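Local structure of translation initiation factor 6 (Methanocaldococcus jannaschii, 1G61) at residues 108-122 with 137-151. The protein attaches to the large (50S) ribosomal subunit and so keeps it from pairing with the 30S subunit into a 70S initiation complex. Numbering follows the deposited sequence.
Sequences GNLILTNDKGALISP and VEVEIGTIAELPTVG
Leu119 crosses Val150 at about a right angle, its CD2 methyl 3.7 Å from Val150 CG1 and also against Ile144 CD1. CG stands anti to the backbone N (chi1 -172°), and from there the two methyls part: CD2 goes to this apolar pair, while CD1 lies along the neighbouring strand, 3.5 Å from Glu140 O and close to Gly142 N. Cutting Leu119 back to an alanine would remove CD2 and is likely to open a gap between Val150 CG1 and Ile144 CD1. The other Val150 methyl, CG2, sits over the backbone between Leu110 O and Leu119 O, and Leu112 CB meets it from the adjoining strand.

Strands 117-120 and 138-141 run parallel, joined by helix 128-135 as a beta-alpha-beta unit, and strand 111-113 extends the sheet antiparallel beyond 117-120. Four backbone bonds tie the parallel pair, Ala118 and Ile120 each donating and accepting; Glu140 N to Ala118 O, at 2.9 Å, is the straightest (164°). On the face carrying Ala118 and Ile120, toward helix 128-135, Ile120 holds CG1 between its own N and carbonyl carbon (chi1 71°). That sets CG1 3.8 Å from Ile141 CG1, while its CG2 branch meets Val139 CG1, also at 3.8 Å. Ile131 of the helix packs on Ile120.

Pro122, just past the end of strand 117-120, brings CG to 3.8 Å from Ile141 CG2. At the opposite end Val137 lies over the turn: CG1 approaches Asp115 O and CG2 touches Ala118 CB. Asn114 OD1 shapes that turn by accepting from Lys116 N, which makes an Asx turn, and from Gly117 N, which completes an Asx motif; a water bridges Lys116 O to Glu138 N. Past the sheet, Gly151 N donates to Asn109 O at 2.9 Å from above its carbonyl plane.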
loop_
_atom_site.group_PDB
_atom_site.type_symbol
_atom_site.label_atom_id
_atom_site.label_comp_id
_atom_site.label_asym_id
_atom_site.label_seq_id
_atom_site.Cartn_x
_atom_site.Cartn_y
_atom_site.Cartn_z
ATOM N N GLY A 108 -3.140 -7.154 -0.017
ATOM C CA GLY A 108 -3.033 -5.694 -0.047
ATOM C C GLY A 108 -4.336 -5.001 0.236
ATOM O O GLY A 108 -4.379 -3.870 0.718
ATOM N N ASN A 109 -5.482 -5.653 -0.059
ATOM C CA ASN A 109 -6.788 -5.106 0.278
ATOM C C ASN A 109 -7.082 -5.306 1.776
ATOM O O ASN A 109 -7.876 -4.543 2.335
ATOM C CB ASN A 109 -7.872 -5.801 -0.521
ATOM C CG ASN A 109 -7.940 -5.536 -2.005
ATOM O OD1 ASN A 109 -8.755 -6.173 -2.682
ATOM N ND2 ASN A 109 -7.115 -4.634 -2.486
ATOM N N LEU A 110 -6.477 -6.335 2.354
ATOM C CA LEU A 110 -6.838 -6.774 3.720
ATOM C C LEU A 110 -5.905 -6.278 4.821
ATOM O O LEU A 110 -6.178 -6.488 6.013
ATOM C CB LEU A 110 -6.849 -8.306 3.756
ATOM C CG LEU A 110 -7.871 -8.973 2.851
ATOM C CD1 LEU A 110 -7.550 -10.455 2.767
ATOM C CD2 LEU A 110 -9.271 -8.763 3.394
ATOM N N ILE A 111 -4.784 -5.656 4.448
ATOM C CA ILE A 111 -3.755 -5.252 5.410
ATOM C C ILE A 111 -3.311 -3.829 5.084
ATOM O O ILE A 111 -3.129 -3.487 3.890
ATOM C CB ILE A 111 -2.556 -6.214 5.327
ATOM C CG1 ILE A 111 -2.995 -7.651 5.656
ATOM C CG2 ILE A 111 -1.403 -5.743 6.219
ATOM C CD1 ILE A 111 -1.928 -8.713 5.362
ATOM N N LEU A 112 -3.089 -3.054 6.118
ATOM C CA LEU A 112 -2.654 -1.669 5.993
ATOM C C LEU A 112 -1.464 -1.469 6.926
ATOM O O LEU A 112 -1.666 -1.608 8.131
ATOM C CB LEU A 112 -3.812 -0.764 6.373
ATOM C CG LEU A 112 -3.625 0.734 6.362
ATOM C CD1 LEU A 112 -3.493 1.246 4.928
ATOM C CD2 LEU A 112 -4.833 1.389 7.038
ATOM N N THR A 113 -0.277 -1.162 6.426
ATOM C CA THR A 113 0.913 -1.124 7.275
ATOM C C THR A 113 1.820 0.026 6.921
ATOM O O THR A 113 1.979 0.376 5.744
ATOM C CB THR A 113 1.672 -2.455 7.189
ATOM O OG1 THR A 113 2.659 -2.520 8.251
ATOM C CG2 THR A 113 2.388 -2.686 5.842
ATOM N N ASN A 114 2.474 0.564 7.964
ATOM C CA ASN A 114 3.669 1.371 7.706
ATOM C C ASN A 114 4.831 0.668 8.420
ATOM O O ASN A 114 4.754 -0.563 8.670
ATOM C CB ASN A 114 3.507 2.838 8.066
ATOM C CG ASN A 114 3.241 3.087 9.533
ATOM O OD1 ASN A 114 3.325 2.165 10.359
ATOM N ND2 ASN A 114 2.934 4.351 9.876
ATOM N N ASP A 115 5.901 1.366 8.788
ATOM C CA ASP A 115 7.041 0.728 9.458
ATOM C C ASP A 115 6.886 0.731 10.974
ATOM O O ASP A 115 7.860 0.320 11.630
ATOM C CB ASP A 115 8.343 1.466 9.082
ATOM C CG ASP A 115 8.647 1.299 7.607
ATOM O OD1 ASP A 115 8.093 0.406 6.942
ATOM O OD2 ASP A 115 9.421 2.101 7.041
ATOM N N LYS A 116 5.733 1.160 11.488
ATOM C CA LYS A 116 5.484 1.294 12.915
ATOM C C LYS A 116 4.242 0.553 13.377
ATOM O O LYS A 116 4.163 0.292 14.592
ATOM C CB LYS A 116 5.380 2.801 13.343
ATOM C CG LYS A 116 6.713 3.520 13.083
ATOM C CD LYS A 116 6.648 5.017 13.289
ATOM C CE LYS A 116 6.017 5.723 12.107
ATOM N NZ LYS A 116 5.964 7.204 12.338
ATOM N N GLY A 117 3.300 0.182 12.490
ATOM C CA GLY A 117 2.059 -0.504 12.942
ATOM C C GLY A 117 1.313 -1.009 11.702
ATOM O O GLY A 117 1.528 -0.523 10.583
ATOM N N ALA A 118 0.443 -1.963 11.979
ATOM C CA ALA A 118 -0.379 -2.553 10.907
ATOM C C ALA A 118 -1.756 -2.875 11.429
ATOM O O ALA A 118 -1.931 -3.292 12.593
ATOM C CB ALA A 118 0.326 -3.826 10.378
ATOM N N LEU A 119 -2.734 -2.699 10.527
ATOM C CA LEU A 119 -4.119 -3.075 10.774
ATOM C C LEU A 119 -4.466 -4.197 9.782
ATOM O O LEU A 119 -4.122 -4.128 8.601
ATOM C CB LEU A 119 -5.048 -1.881 10.558
ATOM C CG LEU A 119 -6.506 -2.067 10.959
ATOM C CD1 LEU A 119 -6.656 -2.192 12.485
ATOM C CD2 LEU A 119 -7.344 -0.889 10.453
ATOM N N ILE A 120 -5.176 -5.240 10.250
ATOM C CA ILE A 120 -5.525 -6.359 9.377
ATOM C C ILE A 120 -7.004 -6.662 9.544
ATOM O O ILE A 120 -7.597 -6.571 10.636
ATOM C CB ILE A 120 -4.675 -7.627 9.666
ATOM C CG1 ILE A 120 -5.036 -8.303 11.002
ATOM C CG2 ILE A 120 -3.193 -7.314 9.557
ATOM C CD1 ILE A 120 -4.325 -9.626 11.244
ATOM N N SER A 121 -7.583 -7.093 8.407
ATOM C CA SER A 121 -8.972 -7.552 8.419
ATOM C C SER A 121 -9.171 -8.665 9.427
ATOM O O SER A 121 -8.315 -9.560 9.565
ATOM C CB SER A 121 -9.307 -8.117 7.022
ATOM O OG SER A 121 -10.557 -8.789 7.079
ATOM N N PRO A 122 -10.327 -8.699 10.108
ATOM C CA PRO A 122 -10.634 -9.849 10.960
ATOM C C PRO A 122 -10.567 -11.160 10.187
ATOM O O PRO A 122 -10.292 -12.210 10.813
ATOM C CB PRO A 122 -12.104 -9.581 11.389
ATOM C CG PRO A 122 -12.214 -8.079 11.341
ATOM C CD PRO A 122 -11.411 -7.706 10.115
ATOM N N VAL A 137 6.081 -5.208 13.278
ATOM C CA VAL A 137 5.404 -4.089 13.907
ATOM C C VAL A 137 4.207 -4.605 14.724
ATOM O O VAL A 137 3.781 -5.747 14.561
ATOM C CB VAL A 137 4.886 -3.055 12.904
ATOM C CG1 VAL A 137 6.017 -2.376 12.121
ATOM C CG2 VAL A 137 3.905 -3.707 11.926
ATOM N N GLU A 138 3.703 -3.720 15.568
ATOM C CA GLU A 138 2.455 -4.017 16.251
ATOM C C GLU A 138 1.368 -4.267 15.229
ATOM O O GLU A 138 1.220 -3.407 14.321
ATOM C CB GLU A 138 2.088 -2.797 17.115
ATOM C CG GLU A 138 0.681 -2.992 17.740
ATOM C CD GLU A 138 0.098 -1.753 18.349
ATOM O OE1 GLU A 138 0.720 -0.661 18.353
ATOM O OE2 GLU A 138 -1.016 -1.803 18.926
ATOM N N VAL A 139 0.595 -5.330 15.381
ATOM C CA VAL A 139 -0.549 -5.630 14.494
ATOM C C VAL A 139 -1.823 -5.635 15.299
ATOM O O VAL A 139 -1.868 -6.229 16.383
ATOM C CB VAL A 139 -0.354 -7.014 13.822
ATOM C CG1 VAL A 139 -1.595 -7.401 13.018
ATOM C CG2 VAL A 139 0.888 -6.964 12.914
ATOM N N GLU A 140 -2.853 -4.935 14.823
ATOM C CA GLU A 140 -4.177 -5.012 15.430
ATOM C C GLU A 140 -5.190 -5.430 14.367
ATOM O O GLU A 140 -4.984 -5.192 13.158
ATOM C CB GLU A 140 -4.607 -3.637 15.993
ATOM C CG GLU A 140 -3.652 -3.132 17.065
ATOM C CD GLU A 140 -3.534 -4.052 18.255
ATOM O OE1 GLU A 140 -4.435 -4.895 18.505
ATOM O OE2 GLU A 140 -2.533 -3.958 19.009
ATOM N N ILE A 141 -6.285 -6.040 14.798
ATOM C CA ILE A 141 -7.351 -6.472 13.900
ATOM C C ILE A 141 -8.419 -5.405 13.899
ATOM O O ILE A 141 -8.785 -4.878 14.981
ATOM C CB ILE A 141 -7.895 -7.832 14.396
ATOM C CG1 ILE A 141 -6.859 -8.961 14.235
ATOM C CG2 ILE A 141 -9.218 -8.112 13.730
ATOM C CD1 ILE A 141 -7.108 -10.199 15.086
ATOM N N GLY A 142 -8.983 -5.080 12.728
ATOM C CA GLY A 142 -10.125 -4.148 12.780
ATOM C C GLY A 142 -10.567 -3.801 11.381
ATOM O O GLY A 142 -10.176 -4.479 10.395
ATOM N N THR A 143 -11.382 -2.757 11.299
ATOM C CA THR A 143 -12.023 -2.306 10.061
ATOM C C THR A 143 -11.714 -0.831 9.831
ATOM O O THR A 143 -11.121 -0.207 10.712
ATOM C CB THR A 143 -13.545 -2.519 10.141
ATOM O OG1 THR A 143 -14.025 -1.910 11.352
ATOM C CG2 THR A 143 -13.876 -4.004 10.292
ATOM N N ILE A 144 -12.121 -0.298 8.691
ATOM C CA ILE A 144 -12.057 1.125 8.379
ATOM C C ILE A 144 -13.422 1.535 7.878
ATOM O O ILE A 144 -13.844 0.978 6.855
ATOM C CB ILE A 144 -10.966 1.454 7.317
ATOM C CG1 ILE A 144 -9.570 1.116 7.781
ATOM C CG2 ILE A 144 -11.109 2.916 6.852
ATOM C CD1 ILE A 144 -8.901 2.182 8.592
ATOM N N ALA A 145 -14.082 2.452 8.602
ATOM C CA ALA A 145 -15.426 2.909 8.205
ATOM C C ALA A 145 -16.305 1.672 8.073
ATOM O O ALA A 145 -17.099 1.602 7.131
ATOM C CB ALA A 145 -15.403 3.736 6.944
ATOM N N GLU A 146 -16.176 0.692 8.958
ATOM C CA GLU A 146 -16.960 -0.543 9.019
ATOM C C GLU A 146 -16.575 -1.565 7.961
ATOM O O GLU A 146 -17.157 -2.664 7.926
ATOM C CB GLU A 146 -18.485 -0.299 8.892
ATOM C CG GLU A 146 -18.981 0.832 9.806
ATOM C CD GLU A 146 -20.497 0.889 9.892
ATOM O OE1 GLU A 146 -21.112 1.759 9.218
ATOM O OE2 GLU A 146 -21.031 0.073 10.668
ATOM N N LEU A 147 -15.613 -1.284 7.100
ATOM C CA LEU A 147 -15.201 -2.176 6.021
ATOM C C LEU A 147 -13.975 -2.990 6.364
ATOM O O LEU A 147 -13.010 -2.462 6.927
ATOM C CB LEU A 147 -14.903 -1.344 4.749
ATOM C CG LEU A 147 -16.107 -0.478 4.286
ATOM C CD1 LEU A 147 -15.640 0.480 3.196
ATOM C CD2 LEU A 147 -17.252 -1.372 3.833
ATOM N N PRO A 148 -13.972 -4.295 6.104
ATOM C CA PRO A 148 -12.833 -5.129 6.472
ATOM C C PRO A 148 -11.673 -5.038 5.476
ATOM O O PRO A 148 -10.558 -5.474 5.829
ATOM C CB PRO A 148 -13.445 -6.531 6.526
ATOM C CG PRO A 148 -14.503 -6.475 5.448
ATOM C CD PRO A 148 -15.088 -5.083 5.535
ATOM N N THR A 149 -11.876 -4.468 4.278
ATOM C CA THR A 149 -10.753 -4.244 3.322
ATOM C C THR A 149 -10.004 -2.988 3.713
ATOM O O THR A 149 -10.058 -1.945 3.047
ATOM C CB THR A 149 -11.290 -4.231 1.894
ATOM O OG1 THR A 149 -12.451 -3.351 1.859
ATOM C CG2 THR A 149 -11.713 -5.619 1.441
ATOM N N VAL A 150 -9.274 -3.066 4.830
ATOM C CA VAL A 150 -8.612 -1.855 5.372
ATOM C C VAL A 150 -7.546 -1.311 4.457
ATOM O O VAL A 150 -7.366 -0.110 4.454
ATOM C CB VAL A 150 -8.061 -2.174 6.784
ATOM C CG1 VAL A 150 -9.214 -2.576 7.722
ATOM C CG2 VAL A 150 -6.991 -3.255 6.758
ATOM N N GLY A 151 -6.892 -2.196 3.679
ATOM C CA GLY A 151 -5.888 -1.714 2.724
ATOM C C GLY A 151 -6.494 -1.011 1.554
ATOM O O GLY A 151 -5.882 -0.128 0.977
HETATM O O HOH W 1 5.343 -1.452 16.375
#